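Local coordinates for protein putative fructose-bisphosphate aldolase (Coccidioides immitis, PDB 3PM6) that is a putative fructose-bisphosphate aldolase of the class II family, a zinc-containing enzyme built on a TIM-barrel fold, at residues Arg14-Leu19 / Ile185-Pro190; Leu206-Leu211 / Phe237-Glu242. All blocks are in the same frame, centred on the assembly; numbering follows the deposited sequence.

Interaction 1: Arg14-Leu19 / Ile185-Pro190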
# COMPACT_ATOMS: atom_id res chain seq x y z
N ARG A 14 9.20 20.00 -1.74
CA ARG A 14 7.86 19.98 -2.33
C ARG A 14 6.70 20.35 -1.36
O ARG A 14 5.62 20.75 -1.81
CB ARG A 14 7.55 18.60 -2.96
CG ARG A 14 8.22 18.29 -4.32
CD ARG A 14 7.85 16.87 -4.80
NE ARG A 14 6.42 16.74 -5.15
CZ ARG A 14 5.56 15.88 -4.61
NH1 ARG A 14 5.95 15.01 -3.66
NH2 ARG A 14 4.30 15.87 -5.01
N ALA A 15 6.90 20.16 -0.06
CA ALA A 15 5.83 20.41 0.93
C ALA A 15 5.68 21.90 1.26
O ALA A 15 4.57 22.40 1.39
CB ALA A 15 6.09 19.60 2.21
N LEU A 16 6.80 22.61 1.38
CA LEU A 16 6.77 24.04 1.77
C LEU A 16 5.81 24.93 0.96
O LEU A 16 5.03 25.69 1.55
CB LEU A 16 8.19 24.64 1.77
CG LEU A 16 9.21 24.06 2.76
CD1 LEU A 16 10.47 24.89 2.72
CD2 LEU A 16 8.64 23.99 4.18
N PRO A 17 5.88 24.88 -0.38
CA PRO A 17 5.00 25.81 -1.12
C PRO A 17 3.52 25.65 -0.77
O PRO A 17 2.78 26.64 -0.74
CB PRO A 17 5.24 25.44 -2.59
CG PRO A 17 6.55 24.80 -2.63
CD PRO A 17 6.75 24.12 -1.29
N LEU A 18 3.07 24.42 -0.50
CA LEU A 18 1.66 24.18 -0.20
C LEU A 18 1.13 25.02 0.95
O LEU A 18 0.05 25.60 0.81
CB LEU A 18 1.37 22.69 0.09
CG LEU A 18 1.17 21.70 -1.06
CD1 LEU A 18 2.35 21.66 -2.04
CD2 LEU A 18 0.88 20.29 -0.53
N LEU A 19 1.86 25.09 2.06
CA LEU A 19 1.40 25.87 3.23
C LEU A 19 1.52 27.38 3.01
O LEU A 19 0.65 28.14 3.41
CB LEU A 19 2.12 25.47 4.52
CG LEU A 19 1.44 24.39 5.37
CD1 LEU A 19 1.69 23.01 4.79
CD2 LEU A 19 2.00 24.44 6.77
N ILE A 185 12.52 25.01 12.53
CA ILE A 185 11.32 24.28 12.05
C ILE A 185 10.62 25.09 11.00
O ILE A 185 10.78 26.28 10.96
CB ILE A 185 10.29 24.09 13.15
CG1 ILE A 185 9.88 25.46 13.64
CG2 ILE A 185 10.83 23.18 14.21
CD1 ILE A 185 9.19 25.47 14.94
N ASN A 186 9.81 24.46 10.14
CA ASN A 186 9.03 25.21 9.16
C ASN A 186 7.62 25.46 9.63
O ASN A 186 7.07 26.53 9.39
CB ASN A 186 9.00 24.46 7.84
CG ASN A 186 10.40 24.19 7.30
OD1 ASN A 186 10.90 23.05 7.36
ND2 ASN A 186 11.06 25.25 6.80
N TRP A 187 7.02 24.47 10.31
CA TRP A 187 5.63 24.54 10.78
C TRP A 187 5.52 24.25 12.28
O TRP A 187 6.35 23.55 12.82
CB TRP A 187 4.76 23.54 10.02
CG TRP A 187 5.01 23.52 8.52
CD1 TRP A 187 5.29 24.60 7.73
CD2 TRP A 187 4.93 22.39 7.65
NE1 TRP A 187 5.44 24.19 6.41
CE2 TRP A 187 5.23 22.84 6.34
CE3 TRP A 187 4.65 21.04 7.85
CZ2 TRP A 187 5.22 21.99 5.25
CZ3 TRP A 187 4.67 20.19 6.76
CH2 TRP A 187 4.95 20.67 5.47
N LEU A 188 4.51 24.82 12.92
CA LEU A 188 4.26 24.67 14.35
C LEU A 188 2.86 24.12 14.57
O LEU A 188 1.93 24.56 13.91
CB LEU A 188 4.37 26.03 15.07
CG LEU A 188 5.74 26.58 15.51
CD1 LEU A 188 5.58 27.85 16.31
CD2 LEU A 188 6.50 25.55 16.35
N ALA A 189 2.73 23.17 15.49
CA ALA A 189 1.45 22.56 15.88
C ALA A 189 1.12 23.08 17.26
O ALA A 189 1.64 22.57 18.25
CB ALA A 189 1.59 21.04 15.92
N PRO A 190 0.29 24.14 17.33
CA PRO A 190 0.10 24.68 18.67
C PRO A 190 -0.91 23.88 19.49
O PRO A 190 -1.84 23.30 18.94
CB PRO A 190 -0.40 26.12 18.42
CG PRO A 190 -1.01 26.12 16.96
CD PRO A 190 -0.20 25.03 16.24
O HOH W 1 5.76 26.22 4.25

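Interaction 2: Leu206-Leu211 / Phe237-Glu242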
# COMPACT_ATOMS: atom_id res chain seq x y z
N LEU A 206 -11.90 25.65 22.18
CA LEU A 206 -10.64 26.18 21.71
C LEU A 206 -10.43 27.61 22.19
O LEU A 206 -11.39 28.40 22.36
CB LEU A 206 -10.52 26.09 20.16
CG LEU A 206 -10.90 24.75 19.51
CD1 LEU A 206 -10.81 24.80 18.00
CD2 LEU A 206 -10.08 23.56 20.10
N ASP A 207 -9.18 27.92 22.46
CA ASP A 207 -8.81 29.26 22.89
C ASP A 207 -8.33 29.99 21.64
O ASP A 207 -7.14 29.98 21.31
CB ASP A 207 -7.73 29.17 23.96
CG ASP A 207 -7.41 30.50 24.61
OD1 ASP A 207 -7.79 31.58 24.10
OD2 ASP A 207 -6.69 30.46 25.64
N TYR A 208 -9.29 30.59 20.93
CA TYR A 208 -9.00 31.29 19.66
C TYR A 208 -8.12 32.50 19.89
O TYR A 208 -7.29 32.85 19.04
CB TYR A 208 -10.29 31.69 18.97
CG TYR A 208 -11.13 30.52 18.52
CD1 TYR A 208 -10.74 29.76 17.41
CD2 TYR A 208 -12.31 30.15 19.20
CE1 TYR A 208 -11.49 28.67 16.97
CE2 TYR A 208 -13.08 29.08 18.76
CZ TYR A 208 -12.65 28.33 17.64
OH TYR A 208 -13.35 27.25 17.18
N GLU A 209 -8.28 33.13 21.05
CA GLU A 209 -7.44 34.27 21.43
C GLU A 209 -5.97 33.86 21.54
O GLU A 209 -5.10 34.52 20.97
CB GLU A 209 -7.95 34.92 22.73
CG GLU A 209 -9.19 35.81 22.48
CD GLU A 209 -9.85 36.27 23.78
OE1 GLU A 209 -9.22 36.12 24.86
OE2 GLU A 209 -10.98 36.81 23.72
N ARG A 210 -5.71 32.76 22.25
CA ARG A 210 -4.37 32.19 22.35
C ARG A 210 -3.83 31.95 20.93
O ARG A 210 -2.71 32.37 20.60
CB ARG A 210 -4.42 30.87 23.13
CG ARG A 210 -3.08 30.18 23.32
CD ARG A 210 -3.25 28.91 24.16
NE ARG A 210 -3.61 29.21 25.54
CZ ARG A 210 -2.73 29.52 26.50
NH1 ARG A 210 -1.43 29.55 26.24
NH2 ARG A 210 -3.16 29.78 27.74
N LEU A 211 -4.64 31.32 20.09
CA LEU A 211 -4.26 31.04 18.72
C LEU A 211 -3.84 32.30 17.96
O LEU A 211 -2.77 32.30 17.38
CB LEU A 211 -5.38 30.29 17.98
CG LEU A 211 -5.04 29.90 16.56
CD1 LEU A 211 -3.79 29.00 16.59
CD2 LEU A 211 -6.26 29.21 15.86
N PHE A 237 -13.32 25.35 11.67
CA PHE A 237 -12.25 25.43 10.70
C PHE A 237 -12.03 26.87 10.24
O PHE A 237 -10.88 27.34 10.26
CB PHE A 237 -12.49 24.50 9.51
CG PHE A 237 -12.32 23.01 9.82
CD1 PHE A 237 -11.09 22.49 10.34
CD2 PHE A 237 -13.35 22.10 9.52
CE1 PHE A 237 -10.92 21.10 10.58
CE2 PHE A 237 -13.19 20.70 9.77
CZ PHE A 237 -11.96 20.21 10.31
N GLU A 238 -13.11 27.56 9.88
CA GLU A 238 -13.01 28.95 9.43
C GLU A 238 -12.32 29.82 10.50
O GLU A 238 -11.42 30.58 10.18
CB GLU A 238 -14.38 29.56 9.02
CG GLU A 238 -15.06 28.97 7.74
CD GLU A 238 -14.11 28.87 6.52
OE1 GLU A 238 -13.13 29.65 6.43
OE2 GLU A 238 -14.34 27.99 5.64
N LYS A 239 -12.71 29.67 11.76
CA LYS A 239 -12.11 30.42 12.86
C LYS A 239 -10.59 30.17 12.95
O LYS A 239 -9.84 31.11 13.11
CB LYS A 239 -12.81 30.09 14.18
CG LYS A 239 -14.19 30.74 14.33
CD LYS A 239 -14.94 30.30 15.57
CE LYS A 239 -16.31 30.99 15.56
NZ LYS A 239 -17.43 30.22 16.18
N CYS A 240 -10.17 28.92 12.81
CA CYS A 240 -8.75 28.54 12.88
C CYS A 240 -7.94 29.06 11.71
O CYS A 240 -6.88 29.62 11.91
CB CYS A 240 -8.58 27.02 12.99
SG CYS A 240 -9.28 26.30 14.49
N ILE A 241 -8.45 28.88 10.50
CA ILE A 241 -7.79 29.36 9.28
C ILE A 241 -7.62 30.90 9.24
O ILE A 241 -6.58 31.40 8.79
CB ILE A 241 -8.58 28.90 8.04
CG1 ILE A 241 -8.57 27.35 7.96
CG2 ILE A 241 -8.05 29.58 6.79
CD1 ILE A 241 -9.62 26.74 7.05
N GLU A 242 -8.63 31.63 9.72
CA GLU A 242 -8.55 33.08 9.86
C GLU A 242 -7.47 33.41 10.89
O GLU A 242 -6.89 34.48 10.84
CB GLU A 242 -9.91 33.68 10.27
CG GLU A 242 -9.87 35.14 10.82
CD GLU A 242 -9.77 36.22 9.72
OE1 GLU A 242 -10.75 37.00 9.58
OE2 GLU A 242 -8.74 36.31 9.02

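Interaction 1: Arg14-Leu19 / Ile185-Pro190
Leu16 and Asn186 bring the two backbones to their nearest approach, with 7.8 Å between their CA atoms, and Leu19 and Trp187 follow at 8.8 Å. The 14-19 segment carries residues of helix 16-24, while 185-190 carries the short barrel strand 187-188. That spacing leaves the meeting to side chains, and most of it falls on the indole of Trp187.

Leu19 comes over one face of the ring. Leu19 CD2 lies 3.4 Å from the centroid of the Trp187 five-membered ring and 7° off the ring normal, a CH-pi contact that is almost vertical, while CD1 of the same leucine reaches toward the six-membered ring, 3.7 Å from Trp187 CZ2. Ala15 works at the edge instead: its CB stands near the ring plane, 3.6 Å from Trp187 CH2. Leu16 puts CD2 3.6 Å from Asn186 CG, the leucine and the asparagine side chains crossing at about a right angle. With CG of Trp187 anti to its carbonyl carbon (chi1 -45°), the indole reaches across to the helix and its N-H points to the backbone near Leu16. There a water lying in the ring plane accepts from Trp187 NE1 at 3.0 Å and donates to Leu16 O at 2.8 Å.

Around this, Met55 of strand 54-58 touches both Leu19 and Trp187, and Ser116 of strand 116-119 touches Ala15 and Trp187. The amide oxygen of Asn186 accepts from Thr147 N, which secures it to strand 146-149.

In a TIM barrel of this kind, the N-terminal helix lies across one end of the strands, and here Trp187 joins the two. Apolar packing makes up the body of the contact, while the bridging water satisfies the indole N-H in a largely buried setting and probably helps to fix the ring's rotation.

Interaction 2: Leu206-Leu211 / Phe237-Glu242
Tyr208 and Lys239 meet because each first torsion sets CG anti to its own carbonyl carbon, chi1 -65° for the tyrosine and -75° for the lysine. The lysine chain then runs extended through chi2 and chi3, so that CB and CD touch the phenol ring as the chain crosses it obliquely, before the bend at the last torsion and the ammonium end lead away. Lys239 CD sits over one face, 4.0 Å from the Tyr208 ring centroid and 26° off the normal, a CH-pi contact displaced toward the rim. The tighter touch is lower on the chain, where Lys239 CB lies 3.4 Å from Tyr208 CE1. On the opposite face the ring has CB of Leu206, from its own segment.

Cys240 addresses the edge of the same ring: SG stands near its plane, 4.1 Å from Tyr208 CE1, as a sulfur-aromatic contact. Leu206 CD1 touches that sulfur too. Deeper in, Leu211 CD2 packs 3.9 Å from Cys240 CA.

Helix 208-218 is capped by Asp207, whose OD1 accepts from Arg210 N, approached from above the carboxylate plane. Arg210 NE also forms a salt bridge to Asp207 OD2, through a weak hydrogen bond.

The contact thus joins the start of helix 208-218 to helix 234-242, neighbouring outer helices of the barrel. Ile236 also touches Leu206 and Tyr208, while the side chain of Cys240 touches Leu226 of strand 223-226 and Val245 of strand 245-250.

How the interactions relate
From the N terminus, the chain enters interaction 1 at 14-19, just ahead of the first barrel strand, and meets 185-190 only after 165 intervening residues that supply strands one to five. That long loop closes across the barrel end. Interaction 2 then opens at 206-211 and closes at 237-242 after a short excursion through strand 223-226. The two are in series, neither enclosing nor crossing the other. Strand 187-188 and helix 208-218 are consecutive elements of the barrel. Pro190, in the loop that follows strand 187-188, touches Leu211 of helix 208-218, CG to CD1 at 4.0 Å, so the two contacts adjoin at this point, with their centres about 18 Å apart.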